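Local coordinates for protein proteinase K (Serratia sp., PDB 2B6N) that probably cleaves peptide bonds within proteins, as the calcium-binding catalytic domain of a longer subtilase-family (peptidase S8) serine endopeptidase of the proteinase K type, at residues 12-17 / 21-26; 83-88 / 205-210; 133-138 / 169-174; 165-170 / 190-195. All coordinates share one frame; numbering follows the deposited sequence. Where two conformers were deposited one is given.

Overall arrangement
The four contacts lie at different depths in a subtilase domain built round a parallel seven-stranded sheet. Contacts 1 and 3 are surface contacts, with centres about 32 Å apart on opposite sides of the chain's centre; contacts 2 and 4 are partly buried. Their chemistry differs: contact 1 is held by calcium bound to carboxylate, amide and backbone carbonyl oxygens, contact 2 by a tyrosine ring and a shared water, contact 3 by an arginine laid beside a helix start, and contact 4 by a tyrosine against a well-bonded asparagine. Contacts 3 and 4 share P169 and A170 and the small sheet of strands 133-134 and 167-168, while Y24 OH links contact 1 to V87 of contact 2.

Contact 1: 12-17 / 21-26; sequences RIDQRN and DNNYHT. With CA (calcium ion), chain C.
D14, Q15 and D21 each carry CG between the backbone N and the carbonyl carbon (chi1 78°, 55° and 73°), and these side-chain rotations bring one oxygen of each to the calcium ion. D14 OD1 and Q15 OE1 both lie 2.4 Å from the calcium, D21 OD1 lies at 2.5 Å, and the backbone carbonyl N23 O comes in at 2.4 Å. A water at 2.6 Å from the metal and two oxygens of D11, the backbone O and OD1, raise the count to seven. The aspartate oxygens D14 OD1 and D21 OD1 stand 4.5 Å apart with the cation between them, so their like charges are probably offset by it. Hydrogen bonds of the second shell fix the ligands. H25 N donates almost straight to D14 OD2 at 2.7 Å, arriving from above the carboxylate plane, so one carboxylate ties the metal to strand 23-25. Q15 OE1 serves twice as well: besides the metal it receives D21 N at 3.2 Å, in the carbonyl plane and on a lone pair, and the two side chains run past each other in opposite directions. At the other end of the amide, Q15 NE2 donates to N17 O and P19 O, which fixes its flip. Across the end of helix 8-13, the following loop and strand 23-25, these ligands form the seven-oxygen calcium site of the subtilase domain, tying helix to strand.

Contact 2: 83-88 / 205-210; sequences STYGVA and SITSSW
Y85 lies against strand 206-209, which pairs antiparallel with 217-220 as a small two-stranded sheet of the subtilase domain. Its CA is 5.3 Å from S208 CA, the nearest pairing of the two backbones, and chi1 of -57° sets CG beside the backbone N and swings the ring over T207 and S208. Beginning at CB, the side chain meets S208 CA and T207 O, both 3.7 Å away from Y85 CB, which also touches S208 OG. At the ring, Y85 CG is again 3.7 Å from S208 CA. The two edges then diverge: CD1 runs toward the S208 carbonyl carbon and S209 N, whereas CD2 comes within 3.6 Å of T207 O. Beyond CD2, Y85 CE2 touches T207 CG2 at 3.9 Å, the two side chains crossing at a slant. S208 N sits above one face, toward the rim, while T84 CG2 of the tyrosine's own segment lies over the centre of the opposite face. The Y85 side chain also packs on T7 and on T217 of strand 217-220. The strand hydroxyls are used away from the ring: T207 OG1 bonds T219 OG1, S208 OG bonds H75 O and S209 OG bonds T74 O, the last two on the helix that begins at the probable catalytic H72. Between the backbones, one water donates to both sides, lying 2.8 Å from Y85 O and 2.8 Å from T207 O.

Contact 3: 133-138 / 169-174; sequences GGASQA and PARAAD
The guanidinium of R171 meets A135 and Q137 across the contact, and its NE makes a salt bridge with D140 OD2 on the first turn of helix 137-148, which probably steadies the group against the helix start. R171 sits on a type I beta turn, P169 to A172, closed by the 2.9 Å backbone bond from A172 N to P169 O. The turn follows a cis peptide bond before P169, and the opposing segment starts the helix, with S136 at its N-cap and S136 OG bonded to T139 OG1. R171 leaves the turn with CG between the backbone N and the carbonyl carbon (chi1 75°), then runs extended from CG to NE, which carries its guanidinium over the helix start. There A135 CB lies above one face, toward the rim, 3.6 Å from R171 NH1. The methyl also touches R171 CZ, so the flat group rests on it by van der Waals contact. Q137 meets the same group across, at about a right angle, with the amide and guanidinium planes 47° apart. Q137 NE2 is spent on D141 OD1, while Q137 OE1 stops 3.3 Å from R171 NH2 at an angle too poor for a hydrogen bond.

Contact 4: 165-170 / 190-195; sequences CNYSPA and FSNYGT
Y167 and N192 form the close end of this contact: N192 ND2 lies 3.4 Å from Y167 CE1 and 3.5 Å from Y167 CD1. A chi1 of -73° in N192 sends its amide toward Y167. The two side chains cross at about a right angle, yet their flat groups are nearly parallel, with only 12° between ring and amide planes. N192 ND2 meets the CD1-CE1 side of the ring obliquely. What holds N192 there is its own bonding: N192 OD1 receives S162 N, and N192 ND2 donates to A157 O and D160 OD2. Three bonds thus satisfy this buried amide and fix its rotation. The carbonyl is held too, since S191 OG donates to N192 O at 2.8 Å, in the carbonyl plane and on a lone pair. The other end is looser. There C165 SG and T195 OG1 are 3.8 Å apart, merely touching, and T195 is exposed; the stronger link is covalent, the disulfide from C165 to C196, the residue after T195, which brings T195 close to C165 SG. Between the two ends, G194 turns the chain at a positive phi of 106°. One side of the contact is strand 167-168, which pairs antiparallel with strand 133-134, and the 3-10 turn that precedes it; the other is the loop joining strands 176-181 and 199-202 of the parallel sheet, where S191 and Y193 pack on Y200.

Contact 1: 12-17 / 21-26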
loop_
_atom_site.group_PDB
_atom_site.type_symbol
_atom_site.label_atom_id
_atom_site.label_comp_id
_atom_site.label_asym_id
_atom_site.label_seq_id
_atom_site.Cartn_x
_atom_site.Cartn_y
_atom_site.Cartn_z
ATOM N N ARG A 12 1.493 -1.577 15.239
ATOM C CA ARG A 12 2.649 -2.472 15.104
ATOM C C ARG A 12 3.891 -1.838 14.487
ATOM O O ARG A 12 5.014 -2.168 14.885
ATOM C CB ARG A 12 2.275 -3.721 14.292
ATOM C CG ARG A 12 3.437 -4.769 14.127
ATOM C CD ARG A 12 3.631 -5.538 15.453
ATOM N NE ARG A 12 4.862 -6.349 15.547
ATOM C CZ ARG A 12 6.066 -5.879 15.871
ATOM N NH1 ARG A 12 6.274 -4.575 16.046
ATOM N NH2 ARG A 12 7.083 -6.721 15.981
ATOM N N ILE A 13 3.690 -0.943 13.523
ATOM C CA ILE A 13 4.786 -0.490 12.669
ATOM C C ILE A 13 5.747 0.494 13.356
ATOM O O ILE A 13 6.912 0.592 12.961
ATOM C CB ILE A 13 4.254 0.039 11.301
ATOM C CG1 ILE A 13 3.472 -1.059 10.567
ATOM C CG2 ILE A 13 5.384 0.530 10.419
ATOM C CD1 ILE A 13 4.262 -2.324 10.319
ATOM N N ASP A 14 5.283 1.186 14.399
ATOM C CA ASP A 14 6.139 2.168 15.121
ATOM C C ASP A 14 6.936 1.603 16.324
ATOM O O ASP A 14 7.476 2.367 17.139
ATOM C CB ASP A 14 5.331 3.427 15.530
ATOM C CG ASP A 14 4.477 3.196 16.756
ATOM O OD1 ASP A 14 4.091 2.030 17.016
ATOM O OD2 ASP A 14 4.240 4.170 17.490
ATOM N N GLN A 15 7.028 0.276 16.415
ATOM C CA GLN A 15 7.746 -0.392 17.504
ATOM C C GLN A 15 8.449 -1.660 16.999
ATOM O O GLN A 15 8.010 -2.275 16.011
ATOM C CB GLN A 15 6.774 -0.717 18.652
ATOM C CG GLN A 15 5.549 -1.549 18.227
ATOM C CD GLN A 15 4.593 -1.782 19.366
ATOM O OE1 GLN A 15 3.655 -1.003 19.570
ATOM N NE2 GLN A 15 4.824 -2.855 20.128
ATOM N N ARG A 16 9.520 -2.063 17.690
ATOM C CA ARG A 16 10.304 -3.252 17.265
ATOM C C ARG A 16 9.669 -4.565 17.725
ATOM O O ARG A 16 9.565 -5.532 16.959
ATOM C CB ARG A 16 11.736 -3.177 17.822
ATOM C CG ARG A 16 12.500 -1.910 17.409
ATOM C CD ARG A 16 12.699 -1.912 15.894
ATOM N NE ARG A 16 13.585 -0.857 15.417
ATOM C CZ ARG A 16 13.864 -0.638 14.129
ATOM N NH1 ARG A 16 13.288 -1.377 13.182
ATOM N NH2 ARG A 16 14.690 0.358 13.791
ATOM N N ASN A 17 9.261 -4.582 18.989
ATOM C CA ASN A 17 8.820 -5.794 19.667
ATOM C C ASN A 17 7.360 -5.733 20.071
ATOM O O ASN A 17 6.840 -4.639 20.361
ATOM C CB ASN A 17 9.655 -5.999 20.939
ATOM C CG ASN A 17 11.148 -5.948 20.675
ATOM O OD1 ASN A 17 11.646 -6.622 19.783
ATOM N ND2 ASN A 17 11.868 -5.158 21.461
ATOM N N ASP A 21 1.638 -1.594 22.042
ATOM C CA ASP A 21 1.535 -0.605 23.127
ATOM C C ASP A 21 0.348 0.379 23.017
ATOM O O ASP A 21 0.258 1.331 23.785
ATOM C CB ASP A 21 2.869 0.138 23.307
ATOM C CG ASP A 21 3.165 1.138 22.185
ATOM O OD1 ASP A 21 2.443 1.202 21.163
ATOM O OD2 ASP A 21 4.156 1.889 22.334
ATOM N N ASN A 22 -0.574 0.143 22.081
ATOM C CA ASN A 22 -1.782 0.983 21.973
ATOM C C ASN A 22 -1.457 2.445 21.662
ATOM O O ASN A 22 -2.141 3.376 22.131
ATOM C CB ASN A 22 -2.619 0.898 23.267
ATOM C CG ASN A 22 -4.090 1.241 23.051
ATOM O OD1 ASN A 22 -4.678 2.078 23.773
ATOM N ND2 ASN A 22 -4.693 0.597 22.083
ATOM N N ASN A 23 -0.387 2.631 20.888
ATOM C CA ASN A 23 0.094 3.949 20.515
ATOM C C ASN A 23 0.694 3.948 19.118
ATOM O O ASN A 23 1.480 3.040 18.772
ATOM C CB ASN A 23 1.178 4.440 21.478
ATOM C CG ASN A 23 1.459 5.931 21.308
ATOM O OD1 ASN A 23 2.525 6.331 20.849
ATOM N ND2 ASN A 23 0.495 6.747 21.678
ATOM N N TYR A 24 0.331 4.959 18.328
ATOM C CA TYR A 24 0.961 5.164 17.016
ATOM C C TYR A 24 1.652 6.534 16.992
ATOM O O TYR A 24 0.994 7.575 16.903
ATOM C CB TYR A 24 -0.018 4.981 15.835
ATOM C CG TYR A 24 0.645 5.268 14.495
ATOM C CD1 TYR A 24 1.808 4.591 14.121
ATOM C CD2 TYR A 24 0.132 6.223 13.621
ATOM C CE1 TYR A 24 2.451 4.851 12.918
ATOM C CE2 TYR A 24 0.768 6.487 12.385
ATOM C CZ TYR A 24 1.940 5.814 12.063
ATOM O OH TYR A 24 2.590 6.063 10.871
ATOM N N HIS A 25 2.975 6.510 17.112
ATOM C CA HIS A 25 3.766 7.739 17.116
ATOM C C HIS A 25 4.104 8.138 15.695
ATOM O O HIS A 25 4.425 7.275 14.872
ATOM C CB HIS A 25 5.068 7.520 17.905
ATOM C CG HIS A 25 5.956 8.725 17.931
ATOM N ND1 HIS A 25 5.827 9.716 18.878
ATOM C CD2 HIS A 25 6.966 9.110 17.117
ATOM C CE1 HIS A 25 6.712 10.670 18.638
ATOM N NE2 HIS A 25 7.414 10.328 17.572
ATOM N N THR A 26 4.057 9.443 15.425
ATOM C CA THR A 26 4.496 9.990 14.137
ATOM C C THR A 26 5.436 11.179 14.374
ATOM O O THR A 26 5.208 11.994 15.273
ATOM C CB THR A 26 3.307 10.452 13.259
ATOM O OG1 THR A 26 2.440 11.316 14.007
ATOM C CG2 THR A 26 2.503 9.240 12.739
HETATM CA CA CA C . 2.786 1.077 18.726
HETATM O O HOH W 1 4.843 2.070 19.895
#

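Contact 2: 83-88 / 205-210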
loop_
_atom_site.group_PDB
_atom_site.type_symbol
_atom_site.label_atom_id
_atom_site.label_comp_id
_atom_site.label_asym_id
_atom_site.label_seq_id
_atom_site.Cartn_x
_atom_site.Cartn_y
_atom_site.Cartn_z
ATOM N N SER A 83 -7.059 9.923 8.600
ATOM C CA SER A 83 -6.816 10.624 9.877
ATOM C C SER A 83 -6.672 9.609 11.027
ATOM O O SER A 83 -5.730 9.689 11.844
ATOM C CB SER A 83 -7.998 11.600 10.171
ATOM N N THR A 84 -7.604 8.661 11.093
ATOM C CA THR A 84 -7.646 7.675 12.175
ATOM C C THR A 84 -6.872 6.409 11.832
ATOM O O THR A 84 -6.078 5.916 12.648
ATOM C CB THR A 84 -9.091 7.244 12.487
ATOM O OG1 THR A 84 -9.885 8.410 12.707
ATOM C CG2 THR A 84 -9.141 6.383 13.729
ATOM N N TYR A 85 -7.124 5.883 10.635
ATOM C CA TYR A 85 -6.627 4.550 10.247
ATOM C C TYR A 85 -5.336 4.563 9.468
ATOM O O TYR A 85 -4.801 3.503 9.148
ATOM C CB TYR A 85 -7.714 3.761 9.473
ATOM C CG TYR A 85 -8.934 3.669 10.331
ATOM C CD1 TYR A 85 -10.071 4.403 10.029
ATOM C CD2 TYR A 85 -8.920 2.904 11.506
ATOM C CE1 TYR A 85 -11.191 4.360 10.880
ATOM C CE2 TYR A 85 -10.025 2.869 12.358
ATOM C CZ TYR A 85 -11.149 3.592 12.020
ATOM O OH TYR A 85 -12.243 3.568 12.844
ATOM N N GLY A 86 -4.819 5.762 9.196
ATOM C CA GLY A 86 -3.709 5.906 8.269
ATOM C C GLY A 86 -2.320 6.115 8.842
ATOM O O GLY A 86 -2.150 6.637 9.945
ATOM N N VAL A 87 -1.329 5.708 8.055
ATOM C CA VAL A 87 0.101 5.856 8.385
ATOM C C VAL A 87 0.570 7.316 8.250
ATOM O O VAL A 87 1.289 7.840 9.130
ATOM C CB VAL A 87 0.970 4.929 7.469
ATOM C CG1 VAL A 87 2.471 5.161 7.685
ATOM C CG2 VAL A 87 0.645 3.460 7.720
ATOM N N ALA A 88 0.168 7.955 7.148
ATOM C CA ALA A 88 0.675 9.279 6.759
ATOM C C ALA A 88 -0.515 10.243 6.704
ATOM O O ALA A 88 -1.164 10.406 5.673
ATOM C CB ALA A 88 1.368 9.200 5.394
ATOM N N SER A 205 -6.750 -8.838 9.321
ATOM C CA SER A 205 -7.752 -8.111 10.146
ATOM C C SER A 205 -7.377 -6.645 10.364
ATOM O O SER A 205 -7.157 -6.196 11.493
ATOM C CB SER A 205 -8.013 -8.820 11.490
ATOM O OG SER A 205 -8.560 -10.112 11.280
ATOM N N ILE A 206 -7.263 -5.922 9.252
ATOM C CA ILE A 206 -6.875 -4.509 9.240
ATOM C C ILE A 206 -8.130 -3.652 9.135
ATOM O O ILE A 206 -8.933 -3.836 8.222
ATOM C CB ILE A 206 -5.938 -4.194 8.022
ATOM C CG1 ILE A 206 -4.629 -5.014 8.110
ATOM C CG2 ILE A 206 -5.687 -2.661 7.884
ATOM C CD1 ILE A 206 -3.823 -4.803 9.427
ATOM N N THR A 207 -8.295 -2.714 10.069
ATOM C CA THR A 207 -9.433 -1.805 10.030
ATOM C C THR A 207 -9.077 -0.503 9.324
ATOM O O THR A 207 -7.984 0.068 9.540
ATOM C CB THR A 207 -9.967 -1.494 11.439
ATOM O OG1 THR A 207 -10.229 -2.723 12.133
ATOM C CG2 THR A 207 -11.268 -0.669 11.327
ATOM N N SER A 208 -10.004 -0.033 8.489
ATOM C CA SER A 208 -9.807 1.206 7.718
ATOM C C SER A 208 -11.166 1.705 7.212
ATOM O O SER A 208 -12.200 1.136 7.551
ATOM C CB SER A 208 -8.841 0.969 6.546
ATOM O OG SER A 208 -8.440 2.189 5.950
ATOM N N SER A 209 -11.146 2.758 6.398
ATOM C CA SER A 209 -12.340 3.355 5.829
ATOM C C SER A 209 -13.009 2.416 4.815
ATOM O O SER A 209 -12.378 1.489 4.312
ATOM C CB SER A 209 -11.957 4.686 5.165
ATOM O OG SER A 209 -10.687 4.540 4.562
ATOM N N TRP A 210 -14.286 2.654 4.528
ATOM C CA TRP A 210 -15.058 1.834 3.591
ATOM C C TRP A 210 -16.026 2.756 2.850
ATOM O O TRP A 210 -16.327 3.846 3.327
ATOM C CB TRP A 210 -15.836 0.751 4.351
ATOM C CG TRP A 210 -16.428 -0.373 3.497
ATOM C CD1 TRP A 210 -17.760 -0.674 3.313
ATOM C CD2 TRP A 210 -15.693 -1.344 2.750
ATOM N NE1 TRP A 210 -17.896 -1.781 2.487
ATOM C CE2 TRP A 210 -16.637 -2.214 2.137
ATOM C CE3 TRP A 210 -14.318 -1.573 2.547
ATOM C CZ2 TRP A 210 -16.248 -3.286 1.320
ATOM C CZ3 TRP A 210 -13.932 -2.657 1.750
ATOM C CH2 TRP A 210 -14.904 -3.498 1.143
HETATM O O HOH W 2 -5.437 0.871 8.654
#

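Contact 3: 133-138 / 169-174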
loop_
_atom_site.group_PDB
_atom_site.type_symbol
_atom_site.label_atom_id
_atom_site.label_comp_id
_atom_site.label_asym_id
_atom_site.label_seq_id
_atom_site.Cartn_x
_atom_site.Cartn_y
_atom_site.Cartn_z
ATOM N N GLY A 133 -2.211 -10.536 -10.601
ATOM C CA GLY A 133 -2.763 -11.538 -11.496
ATOM C C GLY A 133 -1.621 -12.406 -11.986
ATOM O O GLY A 133 -0.530 -12.374 -11.424
ATOM N N GLY A 134 -1.878 -13.197 -13.022
ATOM C CA GLY A 134 -0.828 -14.035 -13.609
ATOM C C GLY A 134 0.364 -13.229 -14.100
ATOM O O GLY A 134 0.230 -12.059 -14.454
ATOM N N ALA A 135 1.540 -13.868 -14.149
ATOM C CA ALA A 135 2.757 -13.197 -14.607
ATOM C C ALA A 135 2.553 -12.530 -15.977
ATOM O O ALA A 135 1.985 -13.129 -16.897
ATOM C CB ALA A 135 3.928 -14.170 -14.643
ATOM N N SER A 136 3.006 -11.277 -16.085
ATOM C CA SER A 136 2.829 -10.459 -17.276
ATOM C C SER A 136 4.017 -9.522 -17.424
ATOM O O SER A 136 4.162 -8.583 -16.646
ATOM C CB SER A 136 1.538 -9.637 -17.180
ATOM O OG SER A 136 1.416 -8.732 -18.281
ATOM N N GLN A 137 4.861 -9.765 -18.425
ATOM C CA GLN A 137 6.002 -8.871 -18.657
ATOM C C GLN A 137 5.524 -7.464 -19.031
ATOM O O GLN A 137 6.163 -6.484 -18.685
ATOM C CB GLN A 137 6.940 -9.427 -19.727
ATOM C CG GLN A 137 8.236 -8.629 -19.859
ATOM C CD GLN A 137 9.065 -8.657 -18.603
ATOM O OE1 GLN A 137 9.191 -9.699 -17.952
ATOM N NE2 GLN A 137 9.620 -7.501 -18.225
ATOM N N ALA A 138 4.397 -7.373 -19.743
ATOM C CA ALA A 138 3.812 -6.068 -20.111
ATOM C C ALA A 138 3.487 -5.240 -18.864
ATOM O O ALA A 138 3.799 -4.027 -18.799
ATOM C CB ALA A 138 2.550 -6.269 -20.996
ATOM N N PRO A 169 1.780 -7.460 -10.605
ATOM C CA PRO A 169 3.153 -6.920 -10.596
ATOM C C PRO A 169 4.073 -7.369 -9.453
ATOM O O PRO A 169 5.186 -6.837 -9.329
ATOM C CB PRO A 169 2.911 -5.413 -10.505
ATOM C CG PRO A 169 1.710 -5.304 -9.619
ATOM C CD PRO A 169 0.808 -6.476 -10.094
ATOM N N ALA A 170 3.636 -8.331 -8.638
ATOM C CA ALA A 170 4.463 -8.836 -7.512
ATOM C C ALA A 170 5.930 -9.120 -7.877
ATOM O O ALA A 170 6.862 -8.771 -7.112
ATOM C CB ALA A 170 3.817 -10.084 -6.860
ATOM N N ARG A 171 6.145 -9.740 -9.032
ATOM C CA ARG A 171 7.497 -10.169 -9.421
ATOM C C ARG A 171 8.316 -9.052 -10.045
ATOM O O ARG A 171 9.545 -9.210 -10.234
ATOM C CB ARG A 171 7.406 -11.370 -10.388
ATOM C CG ARG A 171 6.972 -10.951 -11.788
ATOM C CD ARG A 171 6.805 -12.159 -12.749
ATOM N NE ARG A 171 6.808 -11.649 -14.124
ATOM C CZ ARG A 171 7.089 -12.342 -15.232
ATOM N NH1 ARG A 171 7.414 -13.621 -15.197
ATOM N NH2 ARG A 171 7.039 -11.715 -16.400
ATOM N N ALA A 172 7.658 -7.939 -10.397
ATOM C CA ALA A 172 8.338 -6.851 -11.114
ATOM C C ALA A 172 9.578 -6.421 -10.322
ATOM O O ALA A 172 9.486 -6.113 -9.138
ATOM C CB ALA A 172 7.410 -5.658 -11.344
ATOM N N ALA A 173 10.729 -6.393 -10.994
ATOM C CA ALA A 173 12.025 -6.144 -10.321
ATOM C C ALA A 173 12.040 -4.913 -9.427
ATOM O O ALA A 173 12.560 -4.942 -8.306
ATOM C CB ALA A 173 13.125 -6.019 -11.352
ATOM N N ASP A 174 11.481 -3.818 -9.925
ATOM C CA ASP A 174 11.608 -2.556 -9.216
ATOM C C ASP A 174 10.386 -2.173 -8.381
ATOM O O ASP A 174 10.349 -1.086 -7.808
ATOM C CB ASP A 174 12.035 -1.431 -10.164
ATOM C CG ASP A 174 13.474 -1.589 -10.614
ATOM O OD1 ASP A 174 14.277 -2.196 -9.872
ATOM O OD2 ASP A 174 13.795 -1.134 -11.712
#

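Contact 4: 165-170 / 190-195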
loop_
_atom_site.group_PDB
_atom_site.type_symbol
_atom_site.label_atom_id
_atom_site.label_comp_id
_atom_site.label_asym_id
_atom_site.label_seq_id
_atom_site.Cartn_x
_atom_site.Cartn_y
_atom_site.Cartn_z
ATOM N N CYS A 165 6.735 -14.766 -6.901
ATOM C CA CYS A 165 7.391 -14.536 -8.198
ATOM C C CYS A 165 6.557 -15.006 -9.371
ATOM O O CYS A 165 6.878 -14.697 -10.525
ATOM C CB CYS A 165 8.773 -15.211 -8.271
ATOM S SG CYS A 165 10.003 -14.589 -7.092
ATOM N N ASN A 166 5.506 -15.764 -9.085
ATOM C CA ASN A 166 4.637 -16.283 -10.133
ATOM C C ASN A 166 3.582 -15.295 -10.621
ATOM O O ASN A 166 2.761 -15.641 -11.491
ATOM C CB ASN A 166 3.944 -17.566 -9.658
ATOM C CG ASN A 166 3.577 -18.461 -10.806
ATOM O OD1 ASN A 166 4.402 -18.698 -11.695
ATOM N ND2 ASN A 166 2.344 -18.950 -10.816
ATOM N N TYR A 167 3.586 -14.079 -10.059
ATOM C CA TYR A 167 2.475 -13.124 -10.251
ATOM C C TYR A 167 2.991 -11.738 -10.595
ATOM O O TYR A 167 4.096 -11.381 -10.193
ATOM C CB TYR A 167 1.607 -13.040 -8.978
ATOM C CG TYR A 167 1.145 -14.396 -8.492
ATOM C CD1 TYR A 167 1.816 -15.054 -7.473
ATOM C CD2 TYR A 167 0.051 -15.029 -9.087
ATOM C CE1 TYR A 167 1.400 -16.317 -7.034
ATOM C CE2 TYR A 167 -0.368 -16.273 -8.664
ATOM C CZ TYR A 167 0.314 -16.911 -7.636
ATOM O OH TYR A 167 -0.115 -18.145 -7.223
ATOM N N SER A 168 2.191 -10.974 -11.341
ATOM C CA SER A 168 2.485 -9.575 -11.666
ATOM C C SER A 168 1.393 -8.655 -11.104
ATOM O O SER A 168 0.212 -8.992 -11.180
ATOM C CB SER A 168 2.571 -9.368 -13.189
ATOM O OG SER A 168 3.727 -10.006 -13.724
ATOM N N PRO A 169 1.780 -7.460 -10.605
ATOM C CA PRO A 169 3.153 -6.920 -10.596
ATOM C C PRO A 169 4.073 -7.369 -9.453
ATOM O O PRO A 169 5.186 -6.837 -9.329
ATOM C CB PRO A 169 2.911 -5.413 -10.505
ATOM C CG PRO A 169 1.710 -5.304 -9.619
ATOM C CD PRO A 169 0.808 -6.476 -10.094
ATOM N N ALA A 170 3.636 -8.331 -8.638
ATOM C CA ALA A 170 4.463 -8.836 -7.512
ATOM C C ALA A 170 5.930 -9.120 -7.877
ATOM O O ALA A 170 6.862 -8.771 -7.112
ATOM C CB ALA A 170 3.817 -10.084 -6.860
ATOM N N PHE A 190 -2.394 -16.897 4.189
ATOM C CA PHE A 190 -2.627 -16.717 2.764
ATOM C C PHE A 190 -1.460 -15.995 2.079
ATOM O O PHE A 190 -1.444 -15.894 0.870
ATOM C CB PHE A 190 -3.910 -15.883 2.552
ATOM C CG PHE A 190 -3.904 -14.596 3.325
ATOM C CD1 PHE A 190 -3.146 -13.522 2.891
ATOM C CD2 PHE A 190 -4.616 -14.487 4.515
ATOM C CE1 PHE A 190 -3.099 -12.327 3.632
ATOM C CE2 PHE A 190 -4.590 -13.313 5.255
ATOM C CZ PHE A 190 -3.840 -12.227 4.812
ATOM N N SER A 191 -0.516 -15.440 2.844
ATOM C CA SER A 191 0.489 -14.546 2.229
ATOM C C SER A 191 1.426 -15.288 1.275
ATOM O O SER A 191 2.039 -16.309 1.637
ATOM C CB SER A 191 1.334 -13.798 3.272
ATOM O OG SER A 191 2.190 -12.848 2.612
ATOM N N ASN A 192 1.556 -14.762 0.065
ATOM C CA ASN A 192 2.636 -15.201 -0.801
ATOM C C ASN A 192 3.965 -14.841 -0.141
ATOM O O ASN A 192 4.008 -14.030 0.792
ATOM C CB ASN A 192 2.520 -14.580 -2.191
ATOM C CG ASN A 192 1.386 -15.182 -2.999
ATOM O OD1 ASN A 192 0.816 -16.211 -2.621
ATOM N ND2 ASN A 192 1.059 -14.553 -4.122
ATOM N N TYR A 193 5.048 -15.437 -0.634
ATOM C CA TYR A 193 6.315 -15.443 0.076
ATOM C C TYR A 193 7.441 -15.609 -0.954
ATOM O O TYR A 193 7.182 -15.755 -2.172
ATOM C CB TYR A 193 6.335 -16.581 1.127
ATOM C CG TYR A 193 6.059 -17.948 0.545
ATOM C CD1 TYR A 193 7.053 -18.639 -0.146
ATOM C CD2 TYR A 193 4.796 -18.543 0.660
ATOM C CE1 TYR A 193 6.813 -19.888 -0.712
ATOM C CE2 TYR A 193 4.548 -19.810 0.104
ATOM C CZ TYR A 193 5.574 -20.462 -0.580
ATOM O OH TYR A 193 5.371 -21.690 -1.142
ATOM N N GLY A 194 8.678 -15.546 -0.467
ATOM C CA GLY A 194 9.856 -15.868 -1.275
ATOM C C GLY A 194 10.680 -14.654 -1.707
ATOM O O GLY A 194 10.488 -13.535 -1.223
ATOM N N THR A 195 11.587 -14.888 -2.656
ATOM C CA THR A 195 12.608 -13.901 -3.019
ATOM C C THR A 195 12.096 -12.645 -3.726
ATOM O O THR A 195 12.791 -11.626 -3.761
ATOM C CB THR A 195 13.730 -14.541 -3.869
ATOM O OG1 THR A 195 13.173 -15.025 -5.093
ATOM C CG2 THR A 195 14.388 -15.692 -3.109
#